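Local coordinates for protein proline dehydrogenase (Bradyrhizobium japonicum USDA 110, PDB 3HAZ) that probably oxidises proline to glutamate in two steps, an FAD-dependent proline dehydrogenase and an NAD-dependent aldehyde dehydrogenase being joined in one chain, at residues A[237-242]-A[280-285]. Residues are numbered along the deposited sequence; the frame is centred on the assembly and turned at random.
Sequences SVKLSA and DAEEAD. With FAD (flavin-adenine dinucleotide), chain C; SO4 (sulfate ion), chain K.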
ATOM      1  N   SER A 237     -22.322  50.660 -16.582  1.00 20.93           N
ATOM      2  CA  SER A 237     -21.559  49.558 -17.158  1.00 26.71           C
ATOM      3  C   SER A 237     -22.306  48.972 -18.342  1.00 31.35           C
ATOM      4  O   SER A 237     -23.521  48.762 -18.278  1.00 26.73           O
ATOM      5  CB  SER A 237     -21.321  48.451 -16.126  1.00 34.40           C
ATOM      6  OG  SER A 237     -20.277  48.793 -15.242  1.00 35.33           O
ATOM      7  N   VAL A 238     -21.560  48.690 -19.406  1.00 27.71           N
ATOM      8  CA  VAL A 238     -22.122  48.235 -20.669  1.00 27.43           C
ATOM      9  C   VAL A 238     -21.369  47.007 -21.169  1.00 25.89           C
ATOM     10  O   VAL A 238     -20.158  46.907 -20.981  1.00 20.28           O
ATOM     11  CB  VAL A 238     -22.033  49.366 -21.713  1.00 30.23           C
ATOM     12  CG1 VAL A 238     -22.041  48.814 -23.121  1.00 32.91           C
ATOM     13  CG2 VAL A 238     -23.162  50.372 -21.493  1.00 33.48           C
ATOM     14  N   LYS A 239     -22.092  46.071 -21.787  1.00 22.81           N
ATOM     15  CA  LYS A 239     -21.490  44.865 -22.359  1.00 22.52           C
ATOM     16  C   LYS A 239     -21.623  44.818 -23.879  1.00 21.75           C
ATOM     17  O   LYS A 239     -22.729  44.889 -24.420  1.00 23.68           O
ATOM     18  CB  LYS A 239     -22.125  43.607 -21.761  1.00 25.69           C
ATOM     19  CG  LYS A 239     -21.561  43.194 -20.410  1.00 23.69           C
ATOM     20  CD  LYS A 239     -22.252  41.937 -19.905  1.00 26.83           C
ATOM     21  CE  LYS A 239     -21.646  41.458 -18.592  1.00 25.09           C
ATOM     22  NZ  LYS A 239     -21.686  42.523 -17.562  1.00 20.08           N
ATOM     23  N   LEU A 240     -20.497  44.686 -24.568  1.00 17.38           N
ATOM     24  CA  LEU A 240     -20.528  44.619 -26.030  1.00 22.76           C
ATOM     25  C   LEU A 240     -21.421  43.490 -26.535  1.00 25.74           C
ATOM     26  O   LEU A 240     -22.080  43.647 -27.555  1.00 23.29           O
ATOM     27  CB  LEU A 240     -19.118  44.479 -26.605  1.00 17.44           C
ATOM     28  CG  LEU A 240     -18.181  45.614 -26.186  1.00 23.79           C
ATOM     29  CD1 LEU A 240     -16.779  45.437 -26.746  1.00 26.14           C
ATOM     30  CD2 LEU A 240     -18.772  46.951 -26.616  1.00 28.92           C
ATOM     31  N   SER A 241     -21.457  42.356 -25.832  1.00 16.70           N
ATOM     32  CA  SER A 241     -22.255  41.225 -26.313  1.00 17.33           C
ATOM     33  C   SER A 241     -23.752  41.544 -26.271  1.00 22.14           C
ATOM     34  O   SER A 241     -24.545  40.922 -26.970  1.00 21.40           O
ATOM     35  CB  SER A 241     -21.949  39.934 -25.535  1.00 19.86           C
ATOM     36  OG  SER A 241     -22.493  39.967 -24.219  1.00 18.72           O
ATOM     37  N   ALA A 242     -24.135  42.506 -25.438  1.00 18.19           N
ATOM     38  CA  ALA A 242     -25.531  42.928 -25.368  1.00 15.24           C
ATOM     39  C   ALA A 242     -25.922  43.769 -26.586  1.00 20.09           C
ATOM     40  O   ALA A 242     -27.097  43.834 -26.958  1.00 19.69           O
ATOM     41  CB  ALA A 242     -25.783  43.712 -24.082  1.00 18.76           C
ATOM     42  N   ASP A 280     -17.627  46.642 -19.987  1.00 16.62           N
ATOM     43  CA  ASP A 280     -17.269  45.467 -19.192  1.00 16.31           C
ATOM     44  C   ASP A 280     -16.354  44.540 -19.984  1.00 22.17           C
ATOM     45  O   ASP A 280     -16.333  44.570 -21.221  1.00 21.15           O
ATOM     46  CB  ASP A 280     -18.524  44.698 -18.768  1.00 20.87           C
ATOM     47  CG  ASP A 280     -19.311  45.403 -17.665  1.00 28.80           C
ATOM     48  OD1 ASP A 280     -18.785  46.358 -17.043  1.00 25.93           O
ATOM     49  OD2 ASP A 280     -20.464  44.988 -17.413  1.00 26.07           O
ATOM     50  N   ALA A 281     -15.601  43.716 -19.264  1.00 18.22           N
ATOM     51  CA  ALA A 281     -14.772  42.695 -19.891  1.00 16.58           C
ATOM     52  C   ALA A 281     -15.487  41.356 -19.784  1.00 17.81           C
ATOM     53  O   ALA A 281     -16.025  41.014 -18.728  1.00 14.56           O
ATOM     54  CB  ALA A 281     -13.414  42.635 -19.226  1.00 16.79           C
ATOM     55  N   GLU A 282     -15.500  40.603 -20.879  1.00 18.39           N
ATOM     56  CA  GLU A 282     -16.224  39.335 -20.919  1.00 17.62           C
ATOM     57  C   GLU A 282     -15.266  38.162 -21.146  1.00 13.74           C
ATOM     58  O   GLU A 282     -14.167  38.149 -20.590  1.00 17.14           O
ATOM     59  CB  GLU A 282     -17.348  39.412 -21.965  1.00 17.16           C
ATOM     60  CG  GLU A 282     -18.281  40.607 -21.686  1.00 24.06           C
ATOM     61  CD  GLU A 282     -19.475  40.704 -22.619  1.00 24.11           C
ATOM     62  OE1 GLU A 282     -20.430  39.912 -22.460  1.00 23.53           O
ATOM     63  OE2 GLU A 282     -19.471  41.597 -23.491  1.00 17.93           O
ATOM     64  N   GLU A 283     -15.661  37.181 -21.954  1.00 13.75           N
ATOM     65  CA  GLU A 283     -14.829  35.982 -22.113  1.00 16.06           C
ATOM     66  C   GLU A 283     -13.506  36.288 -22.808  1.00 19.20           C
ATOM     67  O   GLU A 283     -13.392  37.255 -23.568  1.00 21.02           O
ATOM     68  CB  GLU A 283     -15.580  34.887 -22.876  1.00 15.08           C
ATOM     69  CG  GLU A 283     -16.884  34.449 -22.231  1.00 18.55           C
ATOM     70  CD  GLU A 283     -18.060  35.360 -22.582  1.00 20.42           C
ATOM     71  OE1 GLU A 283     -17.853  36.424 -23.201  1.00 21.06           O
ATOM     72  OE2 GLU A 283     -19.201  35.005 -22.238  1.00 20.77           O
ATOM     73  N   ALA A 284     -12.516  35.440 -22.561  1.00 19.93           N
ATOM     74  CA  ALA A 284     -11.184  35.627 -23.122  1.00 19.73           C
ATOM     75  C   ALA A 284     -11.174  35.626 -24.646  1.00 22.21           C
ATOM     76  O   ALA A 284     -10.367  36.326 -25.260  1.00 19.98           O
ATOM     77  CB  ALA A 284     -10.219  34.569 -22.580  1.00 12.38           C
ATOM     78  N   ASP A 285     -12.057  34.842 -25.263  1.00 16.85           N
ATOM     79  CA  ASP A 285     -12.063  34.764 -26.718  1.00 23.30           C
ATOM     80  C   ASP A 285     -12.660  36.018 -27.359  1.00 18.71           C
ATOM     81  O   ASP A 285     -12.607  36.187 -28.576  1.00 19.71           O
ATOM     82  CB  ASP A 285     -12.723  33.472 -27.239  1.00 25.13           C
ATOM     83  CG  ASP A 285     -14.213  33.395 -26.943  1.00 26.62           C
ATOM     84  OD1 ASP A 285     -14.778  34.357 -26.386  1.00 26.90           O
ATOM     85  OD2 ASP A 285     -14.818  32.351 -27.272  1.00 27.04           O
TER
HETATM   86  PA  FAD C2001     -11.593  37.178  -4.355  1.00 18.91           P
HETATM   87  O1A FAD C2001     -12.320  36.067  -3.403  1.00 21.34           O
HETATM   88  O2A FAD C2001     -10.376  37.723  -3.756  1.00 25.24           O
HETATM   89  O5B FAD C2001     -11.193  36.471  -5.764  1.00 22.31           O
HETATM   90  C5B FAD C2001     -12.191  35.775  -6.455  1.00 24.04           C
HETATM   91  C4B FAD C2001     -11.705  35.449  -7.873  1.00 20.13           C
HETATM   92  O4B FAD C2001     -10.261  34.995  -8.093  1.00 18.48           O
HETATM   93  C3B FAD C2001     -12.489  35.108  -8.990  1.00 19.76           C
HETATM   94  O3B FAD C2001     -13.661  35.859  -9.254  1.00 17.71           O
HETATM   95  C2B FAD C2001     -11.479  34.823 -10.072  1.00 19.79           C
HETATM   96  O2B FAD C2001     -11.277  35.830 -11.046  1.00 18.92           O
HETATM   97  C1B FAD C2001     -10.256  34.367  -9.358  1.00 19.68           C
HETATM   98  N9A FAD C2001     -10.089  32.943  -9.130  1.00 23.84           N
HETATM   99  C8A FAD C2001     -10.873  32.095  -8.354  1.00 22.43           C
HETATM  100  N7A FAD C2001     -10.304  30.851  -8.397  1.00 17.56           N
HETATM  101  C5A FAD C2001      -9.148  30.937  -9.208  1.00 18.78           C
HETATM  102  C6A FAD C2001      -8.124  29.918  -9.626  1.00 19.68           C
HETATM  103  N6A FAD C2001      -8.228  28.534  -9.179  1.00 21.45           N
HETATM  104  N1A FAD C2001      -7.116  30.266 -10.396  1.00 22.84           N
HETATM  105  C2A FAD C2001      -6.984  31.599 -10.833  1.00 18.24           C
HETATM  106  N3A FAD C2001      -7.969  32.577 -10.434  1.00 24.31           N
HETATM  107  C4A FAD C2001      -9.018  32.212  -9.629  1.00 20.28           C
HETATM  108  N1  FAD C2001     -15.252  40.605 -13.935  1.00 17.50           N
HETATM  109  C2  FAD C2001     -15.149  40.451 -15.296  1.00 14.53           C
HETATM  110  O2  FAD C2001     -14.642  39.278 -15.812  1.00 20.11           O
HETATM  111  N3  FAD C2001     -15.613  41.492 -16.170  1.00 23.87           N
HETATM  112  C4  FAD C2001     -16.152  42.636 -15.653  1.00 19.21           C
HETATM  113  O4  FAD C2001     -16.542  43.679 -16.503  1.00 21.37           O
HETATM  114  C4X FAD C2001     -16.256  42.802 -14.229  1.00 17.76           C
HETATM  115  N5  FAD C2001     -16.837  44.052 -13.647  1.00 17.46           N
HETATM  116  C5X FAD C2001     -16.937  44.193 -12.241  1.00 22.61           C
HETATM  117  C6  FAD C2001     -17.516  45.420 -11.673  1.00 20.96           C
HETATM  118  C7  FAD C2001     -17.609  45.561 -10.269  1.00 21.13           C
HETATM  119  C7M FAD C2001     -18.230  46.823  -9.693  1.00 18.23           C
HETATM  120  C8  FAD C2001     -17.123  44.485  -9.374  1.00 25.68           C
HETATM  121  C8M FAD C2001     -17.217  44.608  -7.844  1.00 22.32           C
HETATM  122  C9  FAD C2001     -16.570  43.314  -9.922  1.00 21.59           C
HETATM  123  C9A FAD C2001     -16.477  43.155 -11.384  1.00 22.86           C
HETATM  124  N10 FAD C2001     -15.904  41.937 -11.963  1.00 20.92           N
HETATM  125  C10 FAD C2001     -15.807  41.801 -13.398  1.00 17.95           C
HETATM  126  C1' FAD C2001     -15.245  40.889 -11.120  1.00 19.82           C
HETATM  127  C2' FAD C2001     -16.145  39.713 -10.661  1.00 19.73           C
HETATM  128  O2' FAD C2001     -17.517  40.050 -10.836  1.00 17.38           O
HETATM  129  C3' FAD C2001     -15.796  39.353  -9.207  1.00 20.59           C
HETATM  130  O3' FAD C2001     -16.382  40.297  -8.318  1.00 21.57           O
HETATM  131  C4' FAD C2001     -14.247  39.300  -8.945  1.00 25.15           C
HETATM  132  O4' FAD C2001     -13.471  38.605  -9.859  1.00 20.49           O
HETATM  133  C5' FAD C2001     -13.920  38.895  -7.483  1.00 22.17           C
HETATM  134  O5' FAD C2001     -12.647  39.354  -7.055  1.00 29.89           O
HETATM  135  P   FAD C2001     -12.459  39.701  -5.444  1.00 19.02           P
HETATM  136  O1P FAD C2001     -10.942  40.346  -5.190  1.00 29.81           O
HETATM  137  O2P FAD C2001     -13.527  40.607  -5.006  1.00 17.83           O
HETATM  138  O3P FAD C2001     -12.727  38.308  -4.635  1.00 26.15           O
HETATM  139  S   SO4 K1006     -19.827  41.183 -13.975  1.00 87.03           S
HETATM  140  O1  SO4 K1006     -19.204  41.960 -12.909  1.00 88.49           O
HETATM  141  O2  SO4 K1006     -19.526  39.774 -13.752  1.00 87.90           O
HETATM  142  O3  SO4 K1006     -21.275  41.387 -13.947  1.00 91.75           O
HETATM  143  O4  SO4 K1006     -19.301  41.611 -15.270  1.00 81.22           O
HETATM  144  O   HOH W   1     -17.872  43.536 -23.395  1.00 26.59           O
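Lys239 lies obliquely across Asp280 and Glu282, and its atoms meet the two acids in turn. CB sits 3.8 Å from Glu282 OE2; CG has moved over to Asp280, with OD2 and CB as its neighbours; CD returns to Glu282 OE1; CE lies by Asp280 OD2. The chain is extended as far as CE and bends at its last torsion (chi4 56°), which brings NZ to 2.8 Å from Asp280 OD2. In this salt bridge NZ approaches OD2 from the anti side, 22° out of the carboxylate plane. NZ also makes a weak bond to O4 of a sulfate, probably from the crystallisation liquor, that Arg458 shares. The other oxygen, OD1, pairs with Arg341, a residue of the FAD site that also bonds Ser237 OG. Two basic groups thus fix the rotation of the carboxylate of Asp280; the CB of this residue lies 3.2 Å from flavin O4. Next to it, Ala281 binds the pyrimidine part of the isoalloxazine through two hydrogen bonds, its N donating to flavin O4 and its O accepting from flavin N3 at 2.6 Å.

Glu282 reaches the start of the short helix 240-243. Both oxygens use syn lone pairs: OE1 takes Ser241 OG at 2.7 Å and OE2 takes Ser241 N (N-H...O 161°). A water bridges OE2, Leu240 N and Asp280 O, so the Ser241 N-H, its hydroxyl and this water together hold the carboxylate. Were Glu282 an alanine, the N-H and hydroxyl of Ser241 would probably both lose this carboxylate, and the water one of its three partners.

The backbone bond from Asp280 N to Val238 O (2.7 Å) continues the parallel pairing of strands 235-238 and 276-279 at their C-terminal ends, the catalytic end of a TIM-type barrel, while helices 204-223 and 252-272 pack against Val238 from outside.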